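Local coordinates for protein alpha-amylase (Eubacterium rectale DSM 17629, PDB 6AZ5) that probably binds starch and related alpha-glucans, as a family 41 carbohydrate-binding module of a surface-anchored amylase from a gut bacterium, at residues L14-L25 / V49-T57; D84-S93 / Y102-H110. All blocks are in the same frame, centred on the assembly; numbering follows the deposited sequence.

Contact 1 of 2, residues L14-L25 / V49-T57; sequences LSTDTDMGKVDL and VTWFKQTIT
Thr16 and Val23 hold the ring of Phe52 between them, where the loop before strand 24-29 folds over strand 49-58 of this all-beta, immunoglobulin-like CBM41 module. The ring is the bump. The loop is the hollow. Thr16 CG2 lies almost over the ring centre, 3.7 Å from the centroid of Phe52 and 7° off the normal, a CH-pi contact. Val23 CB lies over the opposite face, offset toward the rim, and Val23 CG2 comes 3.7 Å from Phe52 CZ. Leu14 CB meets the ring edge at CE1. The Met20 chain bends at chi2 and chi3 (66° and 55°) and brings CE obliquely to 3.6 Å from Phe52 CD2. Its sulfur sits at the ring edge, a Met-aromatic contact.

The loop keeps its curve by its own bonds. Ser15 N donates to Asp19 OD2 on the anti side of the carboxylate (2.8 Å). Asp19 N returns a bond to Ser15 O. Ser15 OG accepts from Asp17 N, which makes an ST turn. No hydrogen bond joins the two segments here.

Further along, Leu25 lies across Gln54, whose NE2 is hydrogen-bonded to Tyr36 O of strand 35-44. Phe38 of that strand touches both side chains. At the other end, Thr16 CG2 also packs against Thr50 CG2 (3.9 Å), and Thr16 OG1 lies 3.4 Å from the same Thr50 methyl.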
loop_
_atom_site.group_PDB
_atom_site.type_symbol
_atom_site.label_atom_id
_atom_site.label_comp_id
_atom_site.label_asym_id
_atom_site.label_seq_id
_atom_site.Cartn_x
_atom_site.Cartn_y
_atom_site.Cartn_z
ATOM N N LEU A 14 11.343 8.422 0.746
ATOM C CA LEU A 14 11.731 7.155 1.356
ATOM C C LEU A 14 12.575 6.351 0.388
ATOM O O LEU A 14 12.585 6.623 -0.811
ATOM C CB LEU A 14 10.507 6.346 1.782
ATOM C CG LEU A 14 9.616 6.974 2.857
ATOM C CD1 LEU A 14 8.437 6.062 3.164
ATOM C CD2 LEU A 14 10.400 7.288 4.125
ATOM N N SER A 15 13.293 5.364 0.914
ATOM C CA SER A 15 14.160 4.530 0.094
ATOM C C SER A 15 13.890 3.050 0.330
ATOM O O SER A 15 13.794 2.601 1.471
ATOM C CB SER A 15 15.625 4.854 0.375
ATOM O OG SER A 15 16.468 3.786 -0.010
ATOM N N THR A 16 13.764 2.294 -0.757
ATOM C CA THR A 16 13.458 0.873 -0.659
ATOM C C THR A 16 14.711 0.073 -0.323
ATOM O O THR A 16 14.649 -1.138 -0.121
ATOM C CB THR A 16 12.833 0.332 -1.960
ATOM O OG1 THR A 16 13.778 0.427 -3.030
ATOM C CG2 THR A 16 11.590 1.126 -2.323
ATOM N N ASP A 17 15.849 0.754 -0.258
ATOM C CA ASP A 17 17.071 0.115 0.210
ATOM C C ASP A 17 17.165 0.171 1.735
ATOM O O ASP A 17 17.340 -0.858 2.385
ATOM C CB ASP A 17 18.308 0.763 -0.414
ATOM C CG ASP A 17 19.496 -0.189 -0.484
ATOM O OD1 ASP A 17 19.453 -1.252 0.176
ATOM O OD2 ASP A 17 20.478 0.128 -1.189
ATOM N N THR A 18 17.039 1.367 2.304
ATOM C CA THR A 18 17.262 1.543 3.737
ATOM C C THR A 18 16.010 1.370 4.599
ATOM O O THR A 18 16.085 0.827 5.700
ATOM C CB THR A 18 17.873 2.930 4.045
ATOM O OG1 THR A 18 17.822 3.172 5.458
ATOM C CG2 THR A 18 17.109 4.026 3.344
ATOM N N ASP A 19 14.861 1.822 4.111
ATOM C CA ASP A 19 13.669 1.855 4.950
ATOM C C ASP A 19 12.843 0.567 4.906
ATOM O O ASP A 19 11.741 0.521 5.451
ATOM C CB ASP A 19 12.784 3.040 4.557
ATOM C CG ASP A 19 13.510 4.371 4.659
ATOM O OD1 ASP A 19 13.718 4.848 5.798
ATOM O OD2 ASP A 19 13.869 4.940 3.601
ATOM N N MET A 20 13.369 -0.471 4.261
ATOM C CA MET A 20 12.635 -1.727 4.122
ATOM C C MET A 20 12.489 -2.411 5.472
ATOM O O MET A 20 13.485 -2.724 6.122
ATOM C CB MET A 20 13.333 -2.663 3.137
ATOM C CG MET A 20 12.525 -3.904 2.778
ATOM S SD MET A 20 11.031 -3.493 1.853
ATOM C CE MET A 20 11.729 -2.551 0.502
ATOM N N GLY A 21 11.247 -2.639 5.888
ATOM C CA GLY A 21 10.971 -3.215 7.193
ATOM C C GLY A 21 10.408 -2.192 8.160
ATOM O O GLY A 21 9.806 -2.541 9.182
ATOM N N LYS A 22 10.594 -0.918 7.829
ATOM C CA LYS A 22 10.106 0.165 8.671
ATOM C C LYS A 22 8.867 0.835 8.071
ATOM O O LYS A 22 8.072 1.436 8.788
ATOM C CB LYS A 22 11.219 1.192 8.899
ATOM C CG LYS A 22 12.543 0.551 9.299
ATOM C CD LYS A 22 13.580 1.562 9.763
ATOM C CE LYS A 22 14.885 0.859 10.113
ATOM N NZ LYS A 22 15.844 1.748 10.816
ATOM N N VAL A 23 8.705 0.733 6.757
ATOM C CA VAL A 23 7.534 1.310 6.091
ATOM C C VAL A 23 6.378 0.318 6.122
ATOM O O VAL A 23 6.542 -0.838 5.722
ATOM C CB VAL A 23 7.836 1.683 4.626
ATOM C CG1 VAL A 23 6.667 2.439 4.014
ATOM C CG2 VAL A 23 9.111 2.499 4.532
ATOM N N ASP A 24 5.218 0.749 6.608
ATOM C CA ASP A 24 4.037 -0.108 6.546
ATOM C C ASP A 24 2.777 0.653 6.139
ATOM O O ASP A 24 2.824 1.828 5.765
ATOM C CB ASP A 24 3.807 -0.844 7.883
ATOM C CG ASP A 24 3.506 0.090 9.059
ATOM O OD1 ASP A 24 2.908 1.170 8.867
ATOM O OD2 ASP A 24 3.854 -0.276 10.205
ATOM N N LEU A 25 1.660 -0.059 6.192
ATOM C CA LEU A 25 0.344 0.516 6.000
ATOM C C LEU A 25 -0.470 0.254 7.250
ATOM O O LEU A 25 -0.499 -0.871 7.745
ATOM C CB LEU A 25 -0.368 -0.093 4.790
ATOM C CG LEU A 25 0.272 -0.041 3.411
ATOM C CD1 LEU A 25 -0.604 -0.793 2.411
ATOM C CD2 LEU A 25 0.499 1.411 2.974
ATOM N N VAL A 49 11.178 4.443 -11.501
ATOM C CA VAL A 49 11.185 4.542 -10.043
ATOM C C VAL A 49 10.959 3.164 -9.410
ATOM O O VAL A 49 10.527 2.223 -10.080
ATOM C CB VAL A 49 10.108 5.509 -9.531
ATOM C CG1 VAL A 49 10.354 6.911 -10.072
ATOM C CG2 VAL A 49 8.717 5.008 -9.918
ATOM N N THR A 50 11.245 3.047 -8.117
ATOM C CA THR A 50 11.038 1.785 -7.408
ATOM C C THR A 50 9.929 1.904 -6.361
ATOM O O THR A 50 9.900 2.850 -5.574
ATOM C CB THR A 50 12.337 1.304 -6.733
ATOM O OG1 THR A 50 13.346 1.123 -7.733
ATOM C CG2 THR A 50 12.115 -0.015 -6.010
ATOM N N TRP A 51 9.011 0.943 -6.367
ATOM C CA TRP A 51 7.911 0.922 -5.407
ATOM C C TRP A 51 8.177 -0.066 -4.276
ATOM O O TRP A 51 8.838 -1.080 -4.484
ATOM C CB TRP A 51 6.594 0.535 -6.089
ATOM C CG TRP A 51 6.152 1.407 -7.223
ATOM C CD1 TRP A 51 6.699 1.474 -8.476
ATOM C CD2 TRP A 51 5.031 2.296 -7.227
ATOM N NE1 TRP A 51 6.000 2.373 -9.249
ATOM C CE2 TRP A 51 4.970 2.890 -8.505
ATOM C CE3 TRP A 51 4.080 2.662 -6.271
ATOM C CZ2 TRP A 51 3.997 3.818 -8.848
ATOM C CZ3 TRP A 51 3.113 3.584 -6.614
ATOM C CH2 TRP A 51 3.078 4.153 -7.890
ATOM N N PHE A 52 7.656 0.228 -3.086
ATOM C CA PHE A 52 7.499 -0.800 -2.056
ATOM C C PHE A 52 6.372 -1.729 -2.499
ATOM O O PHE A 52 5.392 -1.273 -3.078
ATOM C CB PHE A 52 7.153 -0.194 -0.686
ATOM C CG PHE A 52 8.253 0.632 -0.080
ATOM C CD1 PHE A 52 8.333 1.993 -0.333
ATOM C CD2 PHE A 52 9.197 0.053 0.757
ATOM C CE1 PHE A 52 9.337 2.757 0.228
ATOM C CE2 PHE A 52 10.205 0.809 1.318
ATOM C CZ PHE A 52 10.276 2.164 1.054
ATOM N N LYS A 53 6.484 -3.024 -2.228
ATOM C CA LYS A 53 5.368 -3.904 -2.542
ATOM C C LYS A 53 5.058 -4.855 -1.399
ATOM O O LYS A 53 5.921 -5.167 -0.578
ATOM C CB LYS A 53 5.643 -4.694 -3.828
ATOM C CG LYS A 53 6.273 -6.051 -3.613
ATOM C CD LYS A 53 6.556 -6.759 -4.930
ATOM C CE LYS A 53 7.375 -8.028 -4.698
ATOM N NZ LYS A 53 7.943 -8.549 -5.968
ATOM N N GLN A 54 3.805 -5.292 -1.348
ATOM C CA GLN A 54 3.396 -6.380 -0.475
ATOM C C GLN A 54 2.086 -6.960 -0.988
ATOM O O GLN A 54 1.376 -6.318 -1.762
ATOM C CB GLN A 54 3.241 -5.904 0.965
ATOM C CG GLN A 54 2.138 -4.886 1.174
ATOM C CD GLN A 54 1.944 -4.549 2.641
ATOM O OE1 GLN A 54 1.727 -5.431 3.472
ATOM N NE2 GLN A 54 2.044 -3.267 2.970
ATOM N N THR A 55 1.776 -8.182 -0.576
ATOM C CA THR A 55 0.492 -8.773 -0.914
ATOM C C THR A 55 -0.374 -8.838 0.333
ATOM O O THR A 55 0.125 -8.972 1.446
ATOM C CB THR A 55 0.640 -10.177 -1.508
ATOM O OG1 THR A 55 1.326 -11.012 -0.570
ATOM C CG2 THR A 55 1.427 -10.129 -2.809
ATOM N N ILE A 56 -1.677 -8.725 0.147
ATOM C CA ILE A 56 -2.577 -8.676 1.278
ATOM C C ILE A 56 -3.791 -9.544 0.985
ATOM O O ILE A 56 -4.361 -9.489 -0.103
ATOM C CB ILE A 56 -2.982 -7.223 1.596
ATOM C CG1 ILE A 56 -1.796 -6.496 2.248
ATOM C CG2 ILE A 56 -4.180 -7.190 2.509
ATOM C CD1 ILE A 56 -2.001 -5.018 2.465
ATOM N N THR A 57 -4.152 -10.378 1.951
ATOM C CA THR A 57 -5.222 -11.343 1.771
ATOM C C THR A 57 -6.452 -10.914 2.550
ATOM O O THR A 57 -6.363 -10.620 3.743
ATOM C CB THR A 57 -4.789 -12.749 2.234
ATOM O OG1 THR A 57 -3.646 -13.169 1.482
ATOM C CG2 THR A 57 -5.915 -13.751 2.049
#

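Contact 2 of 2, residues D84-S93 / Y102-H110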
loop_
_atom_site.group_PDB
_atom_site.type_symbol
_atom_site.label_atom_id
_atom_site.label_comp_id
_atom_site.label_asym_id
_atom_site.label_seq_id
_atom_site.Cartn_x
_atom_site.Cartn_y
_atom_site.Cartn_z
ATOM N N ASP A 84 1.337 9.180 6.297
ATOM C CA ASP A 84 0.921 9.906 5.096
ATOM C C ASP A 84 0.132 11.164 5.476
ATOM O O ASP A 84 -0.291 11.316 6.633
ATOM C CB ASP A 84 0.085 9.002 4.187
ATOM C CG ASP A 84 -0.217 9.634 2.836
ATOM O OD1 ASP A 84 0.629 10.398 2.326
ATOM O OD2 ASP A 84 -1.315 9.381 2.296
ATOM N N THR A 85 -0.074 12.062 4.510
ATOM C CA THR A 85 -0.697 13.357 4.808
ATOM C C THR A 85 -2.212 13.339 5.085
ATOM O O THR A 85 -2.760 14.367 5.481
ATOM C CB THR A 85 -0.429 14.387 3.667
ATOM O OG1 THR A 85 -0.935 13.885 2.425
ATOM C CG2 THR A 85 1.055 14.656 3.542
ATOM N N ALA A 86 -2.875 12.192 4.912
ATOM C CA ALA A 86 -4.315 12.070 5.220
ATOM C C ALA A 86 -4.853 10.634 5.154
ATOM O O ALA A 86 -4.167 9.732 4.675
ATOM C CB ALA A 86 -5.144 12.950 4.282
ATOM N N ASP A 87 -6.081 10.438 5.645
ATOM C CA ASP A 87 -6.826 9.187 5.469
ATOM C C ASP A 87 -7.000 8.854 3.993
ATOM O O ASP A 87 -7.476 9.685 3.218
ATOM C CB ASP A 87 -8.221 9.277 6.105
ATOM C CG ASP A 87 -8.233 8.918 7.580
ATOM O OD1 ASP A 87 -7.190 9.086 8.245
ATOM O OD2 ASP A 87 -9.300 8.471 8.072
ATOM N N ARG A 88 -6.656 7.632 3.608
ATOM C CA ARG A 88 -6.873 7.201 2.233
ATOM C C ARG A 88 -7.878 6.061 2.177
ATOM O O ARG A 88 -8.312 5.551 3.210
ATOM C CB ARG A 88 -5.559 6.772 1.580
ATOM C CG ARG A 88 -4.436 7.773 1.711
ATOM C CD ARG A 88 -4.858 9.170 1.274
ATOM N NE ARG A 88 -3.734 10.103 1.344
ATOM C CZ ARG A 88 -3.831 11.418 1.171
ATOM N NH1 ARG A 88 -5.008 11.977 0.912
ATOM N NH2 ARG A 88 -2.745 12.175 1.255
ATOM N N SER A 89 -8.255 5.666 0.965
ATOM C CA SER A 89 -9.163 4.541 0.793
ATOM C C SER A 89 -9.180 4.026 -0.638
ATOM O O SER A 89 -8.807 4.735 -1.576
ATOM C CB SER A 89 -10.588 4.920 1.211
ATOM O OG SER A 89 -11.145 5.861 0.315
ATOM N N PHE A 90 -9.619 2.782 -0.789
ATOM C CA PHE A 90 -9.870 2.191 -2.096
ATOM C C PHE A 90 -10.869 1.065 -1.936
ATOM O O PHE A 90 -11.223 0.689 -0.820
ATOM C CB PHE A 90 -8.583 1.677 -2.753
ATOM C CG PHE A 90 -7.950 0.504 -2.047
ATOM C CD1 PHE A 90 -7.055 0.705 -1.007
ATOM C CD2 PHE A 90 -8.217 -0.796 -2.449
ATOM C CE1 PHE A 90 -6.454 -0.372 -0.361
ATOM C CE2 PHE A 90 -7.621 -1.883 -1.807
ATOM C CZ PHE A 90 -6.738 -1.667 -0.759
ATOM N N THR A 91 -11.330 0.532 -3.057
ATOM C CA THR A 91 -12.283 -0.563 -3.030
ATOM C C THR A 91 -11.629 -1.824 -3.576
ATOM O O THR A 91 -10.980 -1.794 -4.614
ATOM C CB THR A 91 -13.551 -0.216 -3.837
ATOM O OG1 THR A 91 -14.146 0.971 -3.296
ATOM C CG2 THR A 91 -14.562 -1.350 -3.779
ATOM N N ILE A 92 -11.784 -2.928 -2.857
ATOM C CA ILE A 92 -11.242 -4.204 -3.296
ATOM C C ILE A 92 -12.020 -4.706 -4.511
ATOM O O ILE A 92 -13.197 -5.043 -4.405
ATOM C CB ILE A 92 -11.292 -5.235 -2.163
ATOM C CG1 ILE A 92 -10.587 -4.675 -0.921
ATOM C CG2 ILE A 92 -10.682 -6.556 -2.607
ATOM C CD1 ILE A 92 -10.904 -5.437 0.347
ATOM N N SER A 93 -11.359 -4.735 -5.666
ATOM C CA SER A 93 -12.013 -5.072 -6.932
ATOM C C SER A 93 -12.187 -6.573 -7.133
ATOM O O SER A 93 -13.083 -7.009 -7.851
ATOM C CB SER A 93 -11.221 -4.502 -8.110
ATOM O OG SER A 93 -10.080 -5.293 -8.394
ATOM N N TYR A 102 -0.381 3.069 -4.822
ATOM C CA TYR A 102 -0.526 4.049 -3.771
ATOM C C TYR A 102 0.655 5.007 -3.830
ATOM O O TYR A 102 1.762 4.683 -3.405
ATOM C CB TYR A 102 -0.643 3.343 -2.414
ATOM C CG TYR A 102 -0.761 4.233 -1.197
ATOM C CD1 TYR A 102 -1.084 5.579 -1.311
ATOM C CD2 TYR A 102 -0.620 3.700 0.083
ATOM C CE1 TYR A 102 -1.206 6.382 -0.191
ATOM C CE2 TYR A 102 -0.750 4.492 1.210
ATOM C CZ TYR A 102 -1.045 5.834 1.066
ATOM O OH TYR A 102 -1.179 6.633 2.178
ATOM N N VAL A 103 0.401 6.183 -4.392
ATOM C CA VAL A 103 1.353 7.280 -4.328
ATOM C C VAL A 103 1.068 8.066 -3.060
ATOM O O VAL A 103 -0.066 8.483 -2.828
ATOM C CB VAL A 103 1.266 8.202 -5.559
ATOM C CG1 VAL A 103 1.948 9.536 -5.277
ATOM C CG2 VAL A 103 1.888 7.525 -6.772
ATOM N N ASP A 104 2.093 8.227 -2.227
ATOM C CA ASP A 104 1.985 9.023 -1.016
ATOM C C ASP A 104 1.409 10.388 -1.377
ATOM O O ASP A 104 1.950 11.079 -2.241
ATOM C CB ASP A 104 3.350 9.167 -0.340
ATOM C CG ASP A 104 3.252 9.779 1.038
ATOM O OD1 ASP A 104 2.994 9.027 1.999
ATOM O OD2 ASP A 104 3.416 11.012 1.163
ATOM N N GLY A 105 0.294 10.749 -0.747
ATOM C CA GLY A 105 -0.378 11.998 -1.052
ATOM C C GLY A 105 -1.742 11.857 -1.715
ATOM O O GLY A 105 -2.417 12.855 -1.968
ATOM N N SER A 106 -2.158 10.622 -1.987
ATOM C CA SER A 106 -3.450 10.384 -2.633
ATOM C C SER A 106 -4.002 8.980 -2.380
ATOM O O SER A 106 -3.273 8.077 -1.973
ATOM C CB SER A 106 -3.335 10.632 -4.143
ATOM O OG SER A 106 -2.162 10.040 -4.675
ATOM N N ASP A 107 -5.300 8.810 -2.619
ATOM C CA ASP A 107 -5.933 7.499 -2.565
ATOM C C ASP A 107 -5.205 6.515 -3.487
ATOM O O ASP A 107 -4.724 6.901 -4.556
ATOM C CB ASP A 107 -7.412 7.595 -2.958
ATOM C CG ASP A 107 -8.315 7.999 -1.798
ATOM O OD1 ASP A 107 -7.988 7.680 -0.638
ATOM O OD2 ASP A 107 -9.370 8.620 -2.051
ATOM N N PRO A 108 -5.096 5.244 -3.068
ATOM C CA PRO A 108 -4.532 4.241 -3.978
ATOM C C PRO A 108 -5.490 3.973 -5.136
ATOM O O PRO A 108 -6.708 4.020 -4.941
ATOM C CB PRO A 108 -4.368 2.998 -3.089
ATOM C CG PRO A 108 -4.427 3.514 -1.670
ATOM C CD PRO A 108 -5.370 4.682 -1.734
ATOM N N VAL A 109 -4.946 3.710 -6.321
ATOM C CA VAL A 109 -5.770 3.470 -7.500
ATOM C C VAL A 109 -5.381 2.191 -8.235
ATOM O O VAL A 109 -4.241 1.729 -8.148
ATOM C CB VAL A 109 -5.684 4.640 -8.479
ATOM C CG1 VAL A 109 -6.459 5.840 -7.935
ATOM C CG2 VAL A 109 -4.225 4.981 -8.748
ATOM N N HIS A 110 -6.337 1.628 -8.968
ATOM C CA HIS A 110 -6.121 0.368 -9.669
ATOM C C HIS A 110 -5.286 0.513 -10.932
ATOM O O HIS A 110 -4.763 -0.478 -11.444
ATOM C CB HIS A 110 -7.457 -0.279 -10.016
ATOM C CG HIS A 110 -8.128 -0.932 -8.849
ATOM N ND1 HIS A 110 -9.113 -0.306 -8.114
ATOM C CD2 HIS A 110 -7.942 -2.142 -8.283
ATOM C CE1 HIS A 110 -9.513 -1.113 -7.150
ATOM N NE2 HIS A 110 -8.819 -2.237 -7.227
HETATM O O HOH W 1 -8.074 10.698 0.284
#
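Asp84 OD2 is gripped by Arg88 NE and Tyr102 OH, which come from opposite faces of its carboxylate plane. Arg88 NE gives a salt bridge of 2.7 Å to Asp84 OD2, with an angle of 162° and the acceptor close to the guanidinium plane. Tyr102 OH donates to Asp84 OD2 from 55° out of the carboxylate plane. The hydroxyl itself accepts from Ala71 N of strand 66-72.

The Arg88 chain bends at chi2 (-51°). Its guanidinium then lies flat against the type II turn Val103-Ser106, with Gly105 C and Ser106 N under one face and Ala86 CB over the other. Asp84 OD1 is only 2.8 Å from Asp104 OD1. Two acceptors this close may share a proton, and the positive Arg88 beside Asp84 would probably lessen any repulsion. Tyr9 OH and Tyr73 OH both hydrogen-bond to Asp104 OD1.

Farther on, Ser89 N donates to Asp107 OD1 (2.6 Å), and a water links Asp107 OD1 weakly to Asp87 O. Pro108 CG packs on Phe90 CD1 at 3.9 Å. His110 lies beside Ser93, its CE1 pointing at Thr91 O, and its NE2 is hydrogen-bonded to Glu98 OE2.

Strand 88-91 pairs by its backbone with strand 66-72. On its other side it meets the segment that follows strand 99-103. Such a strand, tied to its neighbour by side chains, closes one margin of this beta-sandwich-like module.

How the contacts relate
Both contacts reach the same mixed sheet, but lie on opposite sides of the chain's centre, about 15 Å apart between their centres. Contact 1 fits a loop over a strand by apolar packing, with no hydrogen bond between its segments and none of its touching residues exposed. Contact 2 is more polar, and more of its residues are exposed. It has a buried aspartate and tyrosine at one end, joined by the partly exposed Arg88, and exposed residues such as Asp107 and His110 along the rest. The two meet in the interior. Leu25 of 14-25 packs on the ring of Tyr102, and Trp51 of 49-57 touches Tyr102 and Val103, so strand 99-103 is shared ground.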